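Local coordinates for protein phosphoserine aminotransferase (Bacillus alcalophilus, PDB 1W23) that catalyses the reversible, pyridoxal-phosphate-dependent transamination between phosphoserine and 2-oxoglutarate in the second step of serine biosynthesis, working as a homodimer, at residues A[52-57]-A[69-74]; A[59-64]-A[176-181]. All blocks are in the same frame, centred on the assembly; numbering follows the deposited sequence. Where two conformers were deposited one is given.

Interaction 1: A[52-57]-A[69-74]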
ATOM      1  N   GLN A  52      -3.939  17.864   4.740  1.00 12.08           N
ATOM      2  CA  GLN A  52      -3.936  17.977   6.184  1.00 12.12           C
ATOM      3  C   GLN A  52      -2.948  17.019   6.838  1.00 11.15           C
ATOM      4  O   GLN A  52      -2.283  17.367   7.813  1.00 12.11           O
ATOM      5  CB  GLN A  52      -5.308  17.667   6.778  0.50 13.88           C
ATOM      6  CG  GLN A  52      -6.320  18.783   6.767  0.50 12.94           C
ATOM      7  CD  GLN A  52      -7.666  18.398   7.376  0.50 13.51           C
ATOM      8  OE1 GLN A  52      -7.765  17.383   8.058  0.50 21.34           O
ATOM      9  NE2 GLN A  52      -8.677  19.232   7.117  0.50 23.68           N
ATOM     10  N   ALA A  53      -2.861  15.798   6.281  1.00 10.85           N
ATOM     11  CA  ALA A  53      -1.873  14.839   6.852  1.00 10.80           C
ATOM     12  C   ALA A  53      -0.478  15.410   6.759  1.00 10.41           C
ATOM     13  O   ALA A  53       0.331  15.332   7.713  1.00 11.58           O
ATOM     14  CB  ALA A  53      -1.941  13.496   6.104  1.00 11.74           C
ATOM     15  N   GLN A  54      -0.118  15.989   5.611  1.00 10.80           N
ATOM     16  CA  GLN A  54       1.184  16.658   5.480  1.00 11.34           C
ATOM     17  C   GLN A  54       1.324  17.805   6.458  1.00 11.22           C
ATOM     18  O   GLN A  54       2.375  17.935   7.120  1.00 12.27           O
ATOM     19  CB  GLN A  54       1.389  17.115   4.028  0.50 12.38           C
ATOM     20  CG  GLN A  54       1.440  15.982   3.029  0.50 12.61           C
ATOM     21  CD  GLN A  54       1.754  16.378   1.608  0.50 12.00           C
ATOM     22  OE1 GLN A  54       1.109  16.011   0.614  0.50 14.88           O
ATOM     23  NE2 GLN A  54       2.786  17.183   1.371  0.50 12.37           N
ATOM     24  N   ASN A  55       0.315  18.678   6.519  1.00 11.55           N
ATOM     25  CA  ASN A  55       0.433  19.873   7.372  1.00 11.68           C
ATOM     26  C   ASN A  55       0.541  19.501   8.852  1.00 11.10           C
ATOM     27  O   ASN A  55       1.277  20.167   9.592  1.00 11.82           O
ATOM     28  CB  ASN A  55      -0.757  20.793   7.095  1.00 14.82           C
ATOM     29  CG  ASN A  55      -0.604  21.448   5.714  1.00 18.31           C
ATOM     30  OD1 ASN A  55       0.438  21.452   5.073  1.00 27.57           O
ATOM     31  ND2 ASN A  55      -1.710  22.021   5.252  1.00 26.50           N
ATOM     32  N   LEU A  56      -0.154  18.460   9.280  1.00 11.33           N
ATOM     33  CA  LEU A  56      -0.066  18.009  10.665  1.00 11.10           C
ATOM     34  C   LEU A  56       1.325  17.474  10.932  1.00 11.65           C
ATOM     35  O   LEU A  56       1.928  17.769  11.972  1.00 12.03           O
ATOM     36  CB  LEU A  56      -1.128  16.953  10.945  1.00 11.36           C
ATOM     37  CG  LEU A  56      -2.547  17.462  11.103  1.00 12.25           C
ATOM     38  CD1 LEU A  56      -3.593  16.356  11.026  1.00 12.62           C
ATOM     39  CD2 LEU A  56      -2.660  18.185  12.443  1.00 14.68           C
ATOM     40  N   LEU A  57       1.886  16.648  10.025  1.00 11.65           N
ATOM     41  CA  LEU A  57       3.244  16.177  10.250  1.00 11.94           C
ATOM     42  C   LEU A  57       4.266  17.320  10.344  1.00 11.87           C
ATOM     43  O   LEU A  57       5.152  17.342  11.187  1.00 12.51           O
ATOM     44  CB  LEU A  57       3.675  15.240   9.094  0.60 13.34           C
ATOM     45  CG  LEU A  57       3.303  13.788   9.268  0.60 12.14           C
ATOM     46  CD1 LEU A  57       3.269  12.999   7.961  0.60 14.65           C
ATOM     47  CD2 LEU A  57       4.287  13.120  10.229  0.60 14.32           C
ATOM     48  N   ILE A  69       7.150  16.148   2.277  1.00 12.24           N
ATOM     49  CA  ILE A  69       6.610  14.946   2.881  1.00 11.47           C
ATOM     50  C   ILE A  69       6.016  14.081   1.776  1.00 10.97           C
ATOM     51  O   ILE A  69       5.099  14.565   1.098  1.00 13.27           O
ATOM     52  CB  ILE A  69       5.563  15.324   3.932  1.00 11.87           C
ATOM     53  CG1 ILE A  69       6.186  16.192   5.045  1.00 13.75           C
ATOM     54  CG2 ILE A  69       4.893  14.087   4.523  1.00 13.32           C
ATOM     55  CD1 ILE A  69       5.137  16.987   5.805  1.00 17.38           C
ATOM     56  N   LEU A  70       6.507  12.887   1.608  1.00 10.11           N
ATOM     57  CA  LEU A  70       6.001  11.917   0.645  1.00  9.85           C
ATOM     58  C   LEU A  70       5.226  10.834   1.369  1.00  9.39           C
ATOM     59  O   LEU A  70       5.609  10.414   2.473  1.00  9.80           O
ATOM     60  CB  LEU A  70       7.120  11.278  -0.156  1.00  9.88           C
ATOM     61  CG  LEU A  70       8.109  12.221  -0.812  1.00 11.32           C
ATOM     62  CD1 LEU A  70       9.188  11.412  -1.541  1.00 12.28           C
ATOM     63  CD2 LEU A  70       7.456  13.157  -1.802  1.00 16.17           C
ATOM     64  N   PHE A  71       4.169  10.345   0.712  1.00  9.26           N
ATOM     65  CA  PHE A  71       3.375   9.208   1.155  1.00  9.00           C
ATOM     66  C   PHE A  71       3.501   8.141   0.065  1.00  9.64           C
ATOM     67  O   PHE A  71       2.907   8.285  -1.000  1.00 11.55           O
ATOM     68  CB  PHE A  71       1.923   9.569   1.360  1.00  9.88           C
ATOM     69  CG  PHE A  71       1.651  10.631   2.410  1.00  9.63           C
ATOM     70  CD1 PHE A  71       0.676  11.565   2.221  1.00 10.98           C
ATOM     71  CD2 PHE A  71       2.383  10.681   3.607  1.00 11.29           C
ATOM     72  CE1 PHE A  71       0.412  12.539   3.170  1.00 12.24           C
ATOM     73  CE2 PHE A  71       2.114  11.670   4.536  1.00 12.10           C
ATOM     74  CZ  PHE A  71       1.117  12.580   4.347  1.00 11.95           C
ATOM     75  N   LEU A  72       4.266   7.086   0.339  1.00  9.15           N
ATOM     76  CA  LEU A  72       4.596   6.052  -0.649  1.00  9.06           C
ATOM     77  C   LEU A  72       4.063   4.706  -0.207  1.00  9.03           C
ATOM     78  O   LEU A  72       3.941   4.414   0.994  1.00 11.02           O
ATOM     79  CB  LEU A  72       6.109   5.971  -0.848  1.00  9.55           C
ATOM     80  CG  LEU A  72       6.762   7.280  -1.298  1.00 10.86           C
ATOM     81  CD1 LEU A  72       8.243   7.025  -1.551  1.00 12.40           C
ATOM     82  CD2 LEU A  72       6.112   7.860  -2.529  1.00 13.19           C
ATOM     83  N   GLN A  73       3.820   3.846  -1.162  1.00  8.87           N
ATOM     84  CA  GLN A  73       3.547   2.427  -0.912  1.00  8.80           C
ATOM     85  C   GLN A  73       4.856   1.677  -0.824  1.00  8.74           C
ATOM     86  O   GLN A  73       5.904   2.148  -1.303  1.00  9.57           O
ATOM     87  CB  GLN A  73       2.645   1.879  -1.999  1.00  9.74           C
ATOM     88  CG  GLN A  73       1.287   2.544  -2.102  1.00  9.25           C
ATOM     89  CD  GLN A  73       0.411   1.857  -3.144  1.00  9.54           C
ATOM     90  OE1 GLN A  73       0.082   0.671  -2.977  1.00  9.65           O
ATOM     91  NE2 GLN A  73       0.025   2.584  -4.196  1.00 11.48           N
ATOM     92  N   GLY A  74       4.794   0.470  -0.242  1.00  8.62           N
ATOM     93  CA  GLY A  74       5.891  -0.495  -0.303  1.00  8.91           C
ATOM     94  C   GLY A  74       6.559  -0.816   0.983  1.00  8.90           C
ATOM     95  O   GLY A  74       7.410  -1.723   1.080  1.00  9.48           O
TER

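Interaction 2: A[59-64]-A[176-181]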
ATOM      1  N   GLU A  59       3.724  20.475  11.205  1.00 11.54           N
ATOM      2  CA  GLU A  59       3.572  21.200  12.474  1.00 12.27           C
ATOM      3  C   GLU A  59       4.154  20.370  13.617  1.00 11.44           C
ATOM      4  O   GLU A  59       4.866  20.905  14.491  1.00 13.16           O
ATOM      5  CB  GLU A  59       2.070  21.503  12.742  1.00 15.39           C
ATOM      6  CG  GLU A  59       1.733  22.147  14.040  1.00 19.95           C
ATOM      7  CD  GLU A  59       0.239  22.353  14.290  1.00 23.93           C
ATOM      8  OE1 GLU A  59      -0.606  21.921  13.461  1.00 22.23           O
ATOM      9  OE2 GLU A  59       0.013  22.868  15.392  1.00 34.45           O
ATOM     10  N   LEU A  60       3.818  19.083  13.697  1.00 11.07           N
ATOM     11  CA  LEU A  60       4.150  18.276  14.843  1.00 10.93           C
ATOM     12  C   LEU A  60       5.629  18.036  14.951  1.00 11.41           C
ATOM     13  O   LEU A  60       6.145  18.013  16.088  1.00 13.20           O
ATOM     14  CB  LEU A  60       3.373  16.957  14.800  1.00 11.30           C
ATOM     15  CG  LEU A  60       1.907  17.065  15.098  1.00 11.73           C
ATOM     16  CD1 LEU A  60       1.164  15.788  14.683  1.00 14.48           C
ATOM     17  CD2 LEU A  60       1.670  17.358  16.575  1.00 18.07           C
ATOM     18  N   LEU A  61       6.311  17.833  13.845  1.00 11.90           N
ATOM     19  CA  LEU A  61       7.760  17.577  13.849  1.00 13.10           C
ATOM     20  C   LEU A  61       8.564  18.844  13.543  1.00 12.87           C
ATOM     21  O   LEU A  61       9.784  18.776  13.561  1.00 14.90           O
ATOM     22  CB  LEU A  61       8.112  16.452  12.899  1.00 12.63           C
ATOM     23  CG  LEU A  61       7.726  15.059  13.310  1.00 13.22           C
ATOM     24  CD1 LEU A  61       7.976  14.107  12.159  1.00 16.96           C
ATOM     25  CD2 LEU A  61       8.516  14.592  14.545  1.00 16.87           C
ATOM     26  N   GLN A  62       7.880  19.972  13.317  1.00 12.32           N
ATOM     27  CA  GLN A  62       8.588  21.199  12.928  1.00 13.40           C
ATOM     28  C   GLN A  62       9.500  20.968  11.723  1.00 12.38           C
ATOM     29  O   GLN A  62      10.683  21.230  11.737  1.00 14.12           O
ATOM     30  CB  GLN A  62       9.345  21.820  14.131  1.00 15.38           C
ATOM     31  CG  GLN A  62       8.385  22.270  15.229  1.00 18.77           C
ATOM     32  CD  GLN A  62       9.089  22.894  16.424  1.00 26.78           C
ATOM     33  OE1 GLN A  62       9.098  22.373  17.539  1.00 31.50           O
ATOM     34  NE2 GLN A  62       9.689  24.050  16.189  1.00 28.27           N
ATOM     35  N   ILE A  63       8.893  20.428  10.665  1.00 12.49           N
ATOM     36  CA  ILE A  63       9.619  20.144   9.431  1.00 12.34           C
ATOM     37  C   ILE A  63       9.897  21.432   8.650  1.00 12.46           C
ATOM     38  O   ILE A  63       8.929  22.164   8.374  1.00 14.66           O
ATOM     39  CB  ILE A  63       8.847  19.127   8.566  1.00 11.64           C
ATOM     40  CG1 ILE A  63       8.589  17.841   9.340  1.00 12.53           C
ATOM     41  CG2 ILE A  63       9.565  18.913   7.247  1.00 13.38           C
ATOM     42  CD1 ILE A  63       7.748  16.808   8.603  1.00 13.24           C
ATOM     43  N   PRO A  64      11.141  21.745   8.349  1.00 12.99           N
ATOM     44  CA  PRO A  64      11.404  23.008   7.631  1.00 13.95           C
ATOM     45  C   PRO A  64      10.828  23.018   6.217  1.00 13.75           C
ATOM     46  O   PRO A  64      10.553  22.013   5.585  1.00 13.62           O
ATOM     47  CB  PRO A  64      12.925  23.071   7.583  1.00 14.41           C
ATOM     48  CG  PRO A  64      13.412  22.163   8.671  1.00 16.10           C
ATOM     49  CD  PRO A  64      12.402  21.063   8.707  1.00 13.63           C
ATOM     50  N   ASP A 176      10.117   4.587  15.888  1.00  8.66           N
ATOM     51  CA  ASP A 176      10.053   5.677  16.856  1.00  8.77           C
ATOM     52  C   ASP A 176       9.729   7.034  16.265  1.00  8.69           C
ATOM     53  O   ASP A 176       9.717   8.024  17.023  1.00  9.05           O
ATOM     54  CB  ASP A 176      11.307   5.778  17.735  1.00  8.83           C
ATOM     55  CG  ASP A 176      12.545   6.333  17.032  1.00  9.22           C
ATOM     56  OD1 ASP A 176      12.459   6.522  15.784  1.00  9.40           O
ATOM     57  OD2 ASP A 176      13.561   6.546  17.741  1.00 10.13           O
ATOM     58  N   ILE A 177       9.345   7.144  15.012  1.00  8.76           N
ATOM     59  CA  ILE A 177       9.005   8.483  14.472  1.00  9.05           C
ATOM     60  C   ILE A 177       7.831   9.089  15.254  1.00  8.72           C
ATOM     61  O   ILE A 177       6.840   8.454  15.541  1.00  9.03           O
ATOM     62  CB  ILE A 177       8.667   8.388  12.979  1.00  9.72           C
ATOM     63  CG1 ILE A 177       8.531   9.762  12.348  0.55 10.92           C
ATOM     64  CG2 ILE A 177       7.464   7.466  12.710  1.00 10.48           C
ATOM     65  CD1 ILE A 177       8.533   9.790  10.830  0.55 11.82           C
ATOM     66  N   LEU A 178       7.984  10.370  15.558  1.00  9.22           N
ATOM     67  CA  LEU A 178       6.923  11.142  16.250  1.00  9.39           C
ATOM     68  C   LEU A 178       6.518  10.544  17.578  1.00  9.01           C
ATOM     69  O   LEU A 178       5.406  10.682  18.055  1.00  9.68           O
ATOM     70  CB  LEU A 178       5.734  11.415  15.324  1.00 10.34           C
ATOM     71  CG  LEU A 178       4.751  12.493  15.706  1.00 17.00           C
ATOM     72  CD1 LEU A 178       5.306  13.685  16.419  1.00 13.32           C
ATOM     73  CD2 LEU A 178       3.929  12.905  14.466  1.00 16.77           C
ATOM     74  N   SER A 179       7.549   9.990  18.269  1.00  9.40           N
ATOM     75  CA  SER A 179       7.429   9.612  19.678  1.00  9.41           C
ATOM     76  C   SER A 179       8.051  10.640  20.631  1.00  9.32           C
ATOM     77  O   SER A 179       7.982  10.459  21.841  1.00  9.67           O
ATOM     78  CB  SER A 179       8.090   8.260  19.914  1.00  9.74           C
ATOM     79  OG  SER A 179       9.479   8.303  19.649  1.00  9.99           O
ATOM     80  N   ARG A 180       8.646  11.661  20.046  1.00  9.97           N
ATOM     81  CA  ARG A 180       9.424  12.688  20.741  1.00 10.30           C
ATOM     82  C   ARG A 180       9.743  13.778  19.756  1.00 10.85           C
ATOM     83  O   ARG A 180       9.673  13.573  18.545  1.00 11.16           O
ATOM     84  CB  ARG A 180      10.704  12.083  21.348  1.00 10.58           C
ATOM     85  CG  ARG A 180      11.544  11.312  20.339  1.00 10.64           C
ATOM     86  CD  ARG A 180      12.682  10.565  21.026  1.00 10.98           C
ATOM     87  NE  ARG A 180      13.405   9.800  19.985  1.00 10.90           N
ATOM     88  CZ  ARG A 180      14.606   9.244  20.176  1.00 10.91           C
ATOM     89  NH1 ARG A 180      15.240   9.294  21.360  1.00 11.31           N
ATOM     90  NH2 ARG A 180      15.217   8.619  19.146  1.00 10.87           N
ATOM     91  N   PRO A 181      10.176  14.947  20.242  1.00 11.02           N
ATOM     92  CA  PRO A 181      10.639  15.978  19.296  1.00 11.74           C
ATOM     93  C   PRO A 181      11.851  15.513  18.505  1.00 11.79           C
ATOM     94  O   PRO A 181      12.642  14.699  18.979  1.00 13.57           O
ATOM     95  CB  PRO A 181      10.968  17.176  20.214  1.00 14.36           C
ATOM     96  CG  PRO A 181      10.111  16.943  21.434  1.00 13.65           C
ATOM     97  CD  PRO A 181      10.212  15.419  21.624  1.00 12.33           C
TER

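Interaction 1: A[52-57]-A[69-74]
Phe71 reaches from the strand to the helix and meets three of its residues with the far end of the ring. CB of Ala53 lies 3.6 Å from CZ of Phe71, and CG of Gln54 is equally close, 3.6 Å from CE1 of Phe71; both approach the ring obliquely. The side chains of Leu57 and Phe71 approach from opposite directions, CD1 of Leu57 lying at the ring edge, close to the ring plane, 3.9 Å from CE2 of Phe71. With CG anti to the carbonyl carbon (chi1 -61°), the ring continues toward the helix. An alanine in place of Phe71 would probably leave Ala53, the aliphatic part of Gln54 and Leu57 facing a gap between helix and strand.

Helix 44-61 and strand 67-72 follow each other in the chain, and the strand lies at one edge of the seven-stranded mixed sheet of this class-V aminotransferase within the chain. The helix packs across one face of that strand, the two short axes 9.3 Å apart at an angle of 130°. As residues alternate along the strand, Ile69 and Phe71 point to the helix and Leu70 away. Ile244 and Leu247 of helix 241-256 also touch Phe71, and His50 meets its ring edge-to-face.

Ile69 makes the second group of aliphatic contacts. Its CG2 touches CD1 of Leu57 at 4.0 Å, the two side chains crossing at a slant, while CD1 of Ile69 lies 4.0 Å from CB of Leu57. The same methyl, CD1 of Ile69, also packs closely on the helix backbone, 3.2 Å from O of Gln54. Phe71 N is hydrogen-bonded to Ser234 OG, and Leu70 and Leu72 pair by backbone hydrogen bonds with Val206 and Thr204 of the neighbouring strand.

Interaction 2: A[59-64]-A[176-181]
The C-terminal end of helix 44-61, closed by a Schellman motif with Gln62 as its positive-phi C-prime residue, packs through Leu60 and Leu61 on the loop that follows strand 169-172. Leu178 supplies most of the loop's side and packs on both leucines: CD2 of Leu178 lies 4.0 Å from CD1 of Leu60, and CD1 of Leu178 lies 3.8 Å from CD2 of Leu61, while both methyls of Leu178 also lie near CB of Leu60. The side chains of Leu60 and Leu178 cross at about a right angle. Leu178 holds its CG anti to the backbone N (chi1 -163°), which carries both methyls toward the helix. A looser contact joins CD1 of Leu61 to CG1 of Ile177 at 4.4 Å.

Leu178 sits in a type II beta turn from Asp176 to Ser179, just beyond the strand that bears the cofactor-binding Asp172. O of Asp176 takes two bonds from Ser179, one from the backbone N and one of 2.7 Å from OG, the latter in the carbonyl plane on a lone pair. NH2 of Arg180 turns back to OD2 of Asp176, a salt bridge of 3.0 Å. Leu251 and Ile254 of helix 241-256 also pack on Leu178.

How the interactions relate
Both contacts are buried and both use helix 44-61, interaction 1 on its middle turns and interaction 2 at its C-terminal end. The first joins the helix to an edge strand of the sheet through an aromatic ring and aliphatic groups; the second joins it to a loop mainly through leucine and isoleucine side chains, while the loop's polar groups bond within the loop and to other parts of the chain, such as Asn197 and Asn339. Their centres lie about 13 Å apart, yet the packing is continuous: CD1 of Ile63 is 3.8 Å from CD1 of Ile69, and Leu57 touches Leu178. Helix 241-256 lines both, Leu251 meeting Leu57 and Leu60.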